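Local structure of alpha-glucosidase (Pseudoalteromonas sp. K8, 5HQA) at residues M483-D496 against L523-Y537. The protein probably hydrolyses alpha-glucosidic bonds as a calcium-bearing family 97 glycoside hydrolase whose activation by chloride has been described. Residues are numbered along the deposited sequence; the frame is centred on the assembly and turned at random.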
loop_
_atom_site.group_PDB
_atom_site.type_symbol
_atom_site.label_atom_id
_atom_site.label_comp_id
_atom_site.label_asym_id
_atom_site.label_seq_id
_atom_site.Cartn_x
_atom_site.Cartn_y
_atom_site.Cartn_z
ATOM N N MET A 483 5.128 -1.871 -1.140
ATOM C CA MET A 483 4.297 -2.169 -2.306
ATOM C C MET A 483 3.826 -3.620 -2.333
ATOM O O MET A 483 2.896 -3.937 -3.085
ATOM C CB MET A 483 5.034 -1.831 -3.605
ATOM C CG MET A 483 5.379 -0.347 -3.758
ATOM S SD MET A 483 4.020 0.805 -3.405
ATOM C CE MET A 483 2.898 0.435 -4.752
ATOM N N LEU A 484 4.432 -4.510 -1.537
ATOM C CA LEU A 484 3.879 -5.857 -1.409
ATOM C C LEU A 484 2.505 -5.850 -0.746
ATOM O O LEU A 484 1.734 -6.803 -0.923
ATOM C CB LEU A 484 4.834 -6.754 -0.619
ATOM C CG LEU A 484 6.264 -6.903 -1.154
ATOM C CD1 LEU A 484 7.020 -7.925 -0.310
ATOM C CD2 LEU A 484 6.281 -7.305 -2.629
ATOM N N ALA A 485 2.179 -4.803 0.014
ATOM C CA ALA A 485 0.885 -4.741 0.682
ATOM C C ALA A 485 -0.244 -4.372 -0.269
ATOM O O ALA A 485 -1.383 -4.790 -0.045
ATOM C CB ALA A 485 0.933 -3.746 1.846
ATOM N N GLY A 486 0.040 -3.607 -1.326
ATOM C CA GLY A 486 -0.986 -3.143 -2.239
ATOM C C GLY A 486 -0.685 -1.749 -2.771
ATOM O O GLY A 486 0.405 -1.206 -2.551
ATOM N N PRO A 487 -1.652 -1.137 -3.468
ATOM C CA PRO A 487 -1.378 0.140 -4.156
ATOM C C PRO A 487 -1.006 1.268 -3.201
ATOM O O PRO A 487 -1.412 1.295 -2.037
ATOM C CB PRO A 487 -2.695 0.445 -4.888
ATOM C CG PRO A 487 -3.739 -0.433 -4.229
ATOM C CD PRO A 487 -2.995 -1.664 -3.778
ATOM N N MET A 488 -0.221 2.218 -3.711
ATOM C CA MET A 488 0.181 3.368 -2.917
ATOM C C MET A 488 -0.039 4.646 -3.701
ATOM O O MET A 488 0.338 4.729 -4.874
ATOM C CB MET A 488 1.645 3.288 -2.495
ATOM C CG MET A 488 2.095 4.538 -1.734
ATOM S SD MET A 488 3.846 4.515 -1.341
ATOM C CE MET A 488 4.023 6.075 -0.454
ATOM N N ASP A 489 -0.639 5.638 -3.039
ATOM C CA ASP A 489 -0.762 7.005 -3.552
ATOM C C ASP A 489 0.540 7.746 -3.241
ATOM O O ASP A 489 0.667 8.450 -2.238
ATOM C CB ASP A 489 -1.971 7.693 -2.917
ATOM C CG ASP A 489 -2.250 9.087 -3.494
ATOM O OD1 ASP A 489 -2.168 9.260 -4.738
ATOM O OD2 ASP A 489 -2.584 10.008 -2.695
ATOM N N PHE A 490 1.534 7.571 -4.124
ATOM C CA PHE A 490 2.859 8.167 -3.929
ATOM C C PHE A 490 2.916 9.633 -4.360
ATOM O O PHE A 490 3.790 10.377 -3.891
ATOM C CB PHE A 490 3.908 7.355 -4.708
ATOM C CG PHE A 490 5.325 7.834 -4.505
ATOM C CD1 PHE A 490 6.092 7.338 -3.458
ATOM C CD2 PHE A 490 5.884 8.786 -5.357
ATOM C CE1 PHE A 490 7.395 7.788 -3.255
ATOM C CE2 PHE A 490 7.188 9.249 -5.161
ATOM C CZ PHE A 490 7.941 8.748 -4.105
ATOM N N THR A 491 1.980 10.062 -5.211
ATOM C CA THR A 491 1.923 11.329 -5.948
ATOM C C THR A 491 3.218 11.543 -6.735
ATOM O O THR A 491 4.016 12.431 -6.411
ATOM C CB THR A 491 1.602 12.527 -5.031
ATOM O OG1 THR A 491 2.734 12.900 -4.239
ATOM C CG2 THR A 491 0.424 12.209 -4.104
ATOM N N PRO A 492 3.442 10.772 -7.799
ATOM C CA PRO A 492 4.651 10.931 -8.612
ATOM C C PRO A 492 4.559 12.160 -9.513
ATOM O O PRO A 492 3.563 12.885 -9.530
ATOM C CB PRO A 492 4.673 9.644 -9.434
ATOM C CG PRO A 492 3.235 9.320 -9.613
ATOM C CD PRO A 492 2.584 9.687 -8.306
ATOM N N GLY A 493 5.632 12.393 -10.270
ATOM C CA GLY A 493 5.568 13.333 -11.378
ATOM C C GLY A 493 6.002 14.759 -11.091
ATOM O O GLY A 493 5.443 15.698 -11.663
ATOM N N ILE A 494 6.999 14.956 -10.237
ATOM C CA ILE A 494 7.520 16.305 -10.017
ATOM C C ILE A 494 8.489 16.640 -11.145
ATOM O O ILE A 494 9.487 15.939 -11.353
ATOM C CB ILE A 494 8.193 16.433 -8.638
ATOM C CG1 ILE A 494 7.162 16.263 -7.518
ATOM C CG2 ILE A 494 8.883 17.790 -8.495
ATOM C CD1 ILE A 494 6.034 17.293 -7.561
ATOM N N PHE A 495 8.189 17.707 -11.884
ATOM C CA PHE A 495 8.999 18.147 -13.013
ATOM C C PHE A 495 9.950 19.275 -12.664
ATOM O O PHE A 495 11.032 19.354 -13.248
ATOM C CB PHE A 495 8.111 18.619 -14.172
ATOM C CG PHE A 495 7.687 17.513 -15.101
ATOM C CD1 PHE A 495 7.695 16.196 -14.683
ATOM C CD2 PHE A 495 7.290 17.798 -16.400
ATOM C CE1 PHE A 495 7.297 15.175 -15.546
ATOM C CE2 PHE A 495 6.903 16.789 -17.270
ATOM C CZ PHE A 495 6.906 15.475 -16.846
ATOM N N ASP A 496 9.559 20.179 -11.770
ATOM C CA ASP A 496 10.489 21.187 -11.268
ATOM C C ASP A 496 11.123 20.615 -10.004
ATOM O O ASP A 496 10.510 20.599 -8.929
ATOM C CB ASP A 496 9.794 22.517 -11.004
ATOM C CG ASP A 496 10.735 23.540 -10.357
ATOM O OD1 ASP A 496 11.972 23.330 -10.412
ATOM O OD2 ASP A 496 10.242 24.548 -9.795
ATOM N N LEU A 523 5.290 2.054 -9.470
ATOM C CA LEU A 523 4.481 2.062 -8.247
ATOM C C LEU A 523 3.008 1.980 -8.624
ATOM O O LEU A 523 2.435 2.960 -9.111
ATOM C CB LEU A 523 4.753 3.309 -7.409
ATOM C CG LEU A 523 6.175 3.491 -6.880
ATOM C CD1 LEU A 523 6.263 4.803 -6.099
ATOM C CD2 LEU A 523 6.603 2.306 -6.010
ATOM N N TYR A 524 2.395 0.821 -8.396
ATOM C CA TYR A 524 1.011 0.634 -8.810
ATOM C C TYR A 524 0.058 1.434 -7.922
ATOM O O TYR A 524 0.164 1.411 -6.691
ATOM C CB TYR A 524 0.620 -0.847 -8.785
ATOM C CG TYR A 524 -0.875 -0.971 -8.964
ATOM C CD1 TYR A 524 -1.487 -0.522 -10.135
ATOM C CD2 TYR A 524 -1.685 -1.467 -7.945
ATOM C CE1 TYR A 524 -2.862 -0.582 -10.299
ATOM C CE2 TYR A 524 -3.066 -1.537 -8.104
ATOM C CZ TYR A 524 -3.638 -1.088 -9.281
ATOM O OH TYR A 524 -4.993 -1.143 -9.437
ATOM N N SER A 525 -0.891 2.136 -8.558
ATOM C CA SER A 525 -2.046 2.700 -7.874
ATOM C C SER A 525 -3.145 2.920 -8.899
ATOM O O SER A 525 -2.840 3.338 -10.027
ATOM C CB SER A 525 -1.698 4.018 -7.177
ATOM O OG SER A 525 -2.838 4.552 -6.526
ATOM N N PRO A 526 -4.414 2.645 -8.569
ATOM C CA PRO A 526 -5.483 2.866 -9.560
ATOM C C PRO A 526 -5.736 4.334 -9.833
ATOM O O PRO A 526 -6.276 4.670 -10.898
ATOM C CB PRO A 526 -6.705 2.197 -8.918
ATOM C CG PRO A 526 -6.433 2.295 -7.448
ATOM C CD PRO A 526 -4.944 2.101 -7.307
ATOM N N ILE A 527 -5.383 5.218 -8.904
ATOM C CA ILE A 527 -5.338 6.648 -9.174
ATOM C C ILE A 527 -3.893 7.094 -9.030
ATOM O O ILE A 527 -3.205 6.699 -8.083
ATOM C CB ILE A 527 -6.281 7.471 -8.270
ATOM C CG1 ILE A 527 -6.006 7.229 -6.788
ATOM C CG2 ILE A 527 -7.743 7.171 -8.612
ATOM C CD1 ILE A 527 -6.706 8.241 -5.884
ATOM N N GLN A 528 -3.424 7.863 -10.003
ATOM C CA GLN A 528 -2.064 8.369 -10.038
ATOM C C GLN A 528 -2.136 9.881 -10.140
ATOM O O GLN A 528 -2.817 10.415 -11.021
ATOM C CB GLN A 528 -1.284 7.796 -11.228
ATOM C CG GLN A 528 -0.992 6.277 -11.142
ATOM C CD GLN A 528 0.188 5.949 -10.225
ATOM O OE1 GLN A 528 0.599 6.765 -9.393
ATOM N NE2 GLN A 528 0.732 4.747 -10.371
ATOM N N MET A 529 -1.455 10.570 -9.241
ATOM C CA MET A 529 -1.408 12.018 -9.319
ATOM C C MET A 529 -0.292 12.447 -10.249
ATOM O O MET A 529 0.768 11.823 -10.292
ATOM C CB MET A 529 -1.195 12.633 -7.936
ATOM C CG MET A 529 -1.552 14.102 -7.885
ATOM S SD MET A 529 -1.298 14.715 -6.208
ATOM C CE MET A 529 -2.106 16.316 -6.327
ATOM N N ALA A 530 -0.551 13.498 -11.013
ATOM C CA ALA A 530 0.513 14.332 -11.556
ATOM C C ALA A 530 0.660 15.453 -10.539
ATOM O O ALA A 530 -0.116 16.409 -10.537
ATOM C CB ALA A 530 0.180 14.840 -12.953
ATOM N N ALA A 531 1.644 15.312 -9.650
ATOM C CA ALA A 531 1.689 16.073 -8.409
ATOM C C ALA A 531 2.134 17.522 -8.574
ATOM O O ALA A 531 1.898 18.326 -7.662
ATOM C CB ALA A 531 2.627 15.378 -7.420
ATOM N N ASP A 532 2.764 17.887 -9.693
ATOM C CA ASP A 532 3.417 19.189 -9.759
ATOM C C ASP A 532 2.422 20.305 -10.081
ATOM O O ASP A 532 1.261 20.071 -10.428
ATOM C CB ASP A 532 4.524 19.173 -10.809
ATOM C CG ASP A 532 5.686 20.077 -10.451
ATOM O OD1 ASP A 532 5.508 21.011 -9.632
ATOM O OD2 ASP A 532 6.787 19.856 -11.005
ATOM N N LEU A 533 2.905 21.539 -9.970
ATOM C CA LEU A 533 2.126 22.687 -10.406
ATOM C C LEU A 533 1.918 22.617 -11.918
ATOM O O LEU A 533 2.848 22.265 -12.655
ATOM C CB LEU A 533 2.845 23.988 -10.045
ATOM C CG LEU A 533 3.367 24.106 -8.609
ATOM C CD1 LEU A 533 4.071 25.447 -8.401
ATOM C CD2 LEU A 533 2.225 23.943 -7.643
ATOM N N PRO A 534 0.722 22.951 -12.415
ATOM C CA PRO A 534 0.485 22.882 -13.871
ATOM C C PRO A 534 1.539 23.591 -14.712
ATOM O O PRO A 534 1.960 23.049 -15.742
ATOM C CB PRO A 534 -0.896 23.531 -14.020
ATOM C CG PRO A 534 -1.578 23.199 -12.712
ATOM C CD PRO A 534 -0.499 23.309 -11.669
ATOM N N LYS A 535 1.997 24.775 -14.299
ATOM C CA LYS A 535 2.970 25.497 -15.113
ATOM C C LYS A 535 4.253 24.698 -15.293
ATOM O O LYS A 535 4.954 24.873 -16.298
ATOM C CB LYS A 535 3.278 26.859 -14.495
ATOM C CG LYS A 535 3.979 26.777 -13.157
ATOM C CD LYS A 535 4.285 28.167 -12.606
ATOM C CE LYS A 535 5.001 28.066 -11.266
ATOM N NZ LYS A 535 5.315 29.406 -10.696
ATOM N N ASN A 536 4.579 23.819 -14.341
ATOM C CA ASN A 536 5.806 23.042 -14.467
ATOM C C ASN A 536 5.667 21.939 -15.506
ATOM O O ASN A 536 6.663 21.533 -16.116
ATOM C CB ASN A 536 6.201 22.489 -13.104
ATOM C CG ASN A 536 6.654 23.585 -12.172
ATOM O OD1 ASN A 536 7.173 24.601 -12.634
ATOM N ND2 ASN A 536 6.444 23.407 -10.865
ATOM N N TYR A 537 4.445 21.461 -15.742
ATOM C CA TYR A 537 4.225 20.527 -16.842
ATOM C C TYR A 537 4.241 21.251 -18.182
ATOM O O TYR A 537 4.779 20.732 -19.168
ATOM C CB TYR A 537 2.904 19.793 -16.637
ATOM C CG TYR A 537 2.931 18.885 -15.432
ATOM C CD1 TYR A 537 3.928 17.927 -15.288
ATOM C CD2 TYR A 537 1.976 18.994 -14.429
ATOM C CE1 TYR A 537 3.965 17.087 -14.189
ATOM C CE2 TYR A 537 2.009 18.157 -13.317
ATOM C CZ TYR A 537 3.005 17.204 -13.209
ATOM O OH TYR A 537 3.052 16.356 -12.118
HETATM O O HOH W 1 1.017 6.592 -6.833
HETATM O O HOH W 2 -0.417 9.074 -6.756
HETATM O O HOH W 3 7.844 21.586 -8.117
HETATM O O HOH W 4 7.943 24.425 -8.529
HETATM O O HOH W 5 8.771 26.734 -11.496
#
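M488 N donates to Y524 O (3.1 Å), and farther along A531 N donates to P492 O; in the TIM-barrel region of this family 97 glycosidase, the loop 487-496 and the segment around barrel strand 527-529 thus illustrate how two irregular chains can pair their buried polar atoms without forming a sheet with each other. Between these bonds water takes over: one molecule bridges M488 O, F490 N and the amide oxygen OE1 of Q528, while another joins D489 OD1, T491 N and M529 N. D489 OD1 is also hydrogen-bonded to Y266, and OD2 to N434 and H436; the neighbouring M488 side chain lies about 4 Å from that of the calcium ligand E455. G493 O receives the hydroxyl of Y537 (2.5 Å, a short bond), and that OH in turn accepts from D532 N. Beyond it, D532 reaches across with its carboxylate: OD2 takes F495 N at 2.7 Å, on its anti side and tilted somewhat out of the carboxylate plane, and D496 N at 2.9 Å, nearly straight at 169°. OD1 accepts L533 N and N536 ND2 from one face of that plane, and a water ties it to D496 O. An alanine in place of D532 would probably leave the amides of F495, D496 and L533 without their carboxylate acceptor and N536 ND2 without its protein partner. Apolar groups fill in between: the F490 ring, turned toward L523 with CG anti to its own N (chi1 -176°), takes L523 CD1 over one face. The Y537 ring meets F495 in a T-shaped stack, planes at 71°, its CD1 edge atom 3.5 Å from F495 CD2.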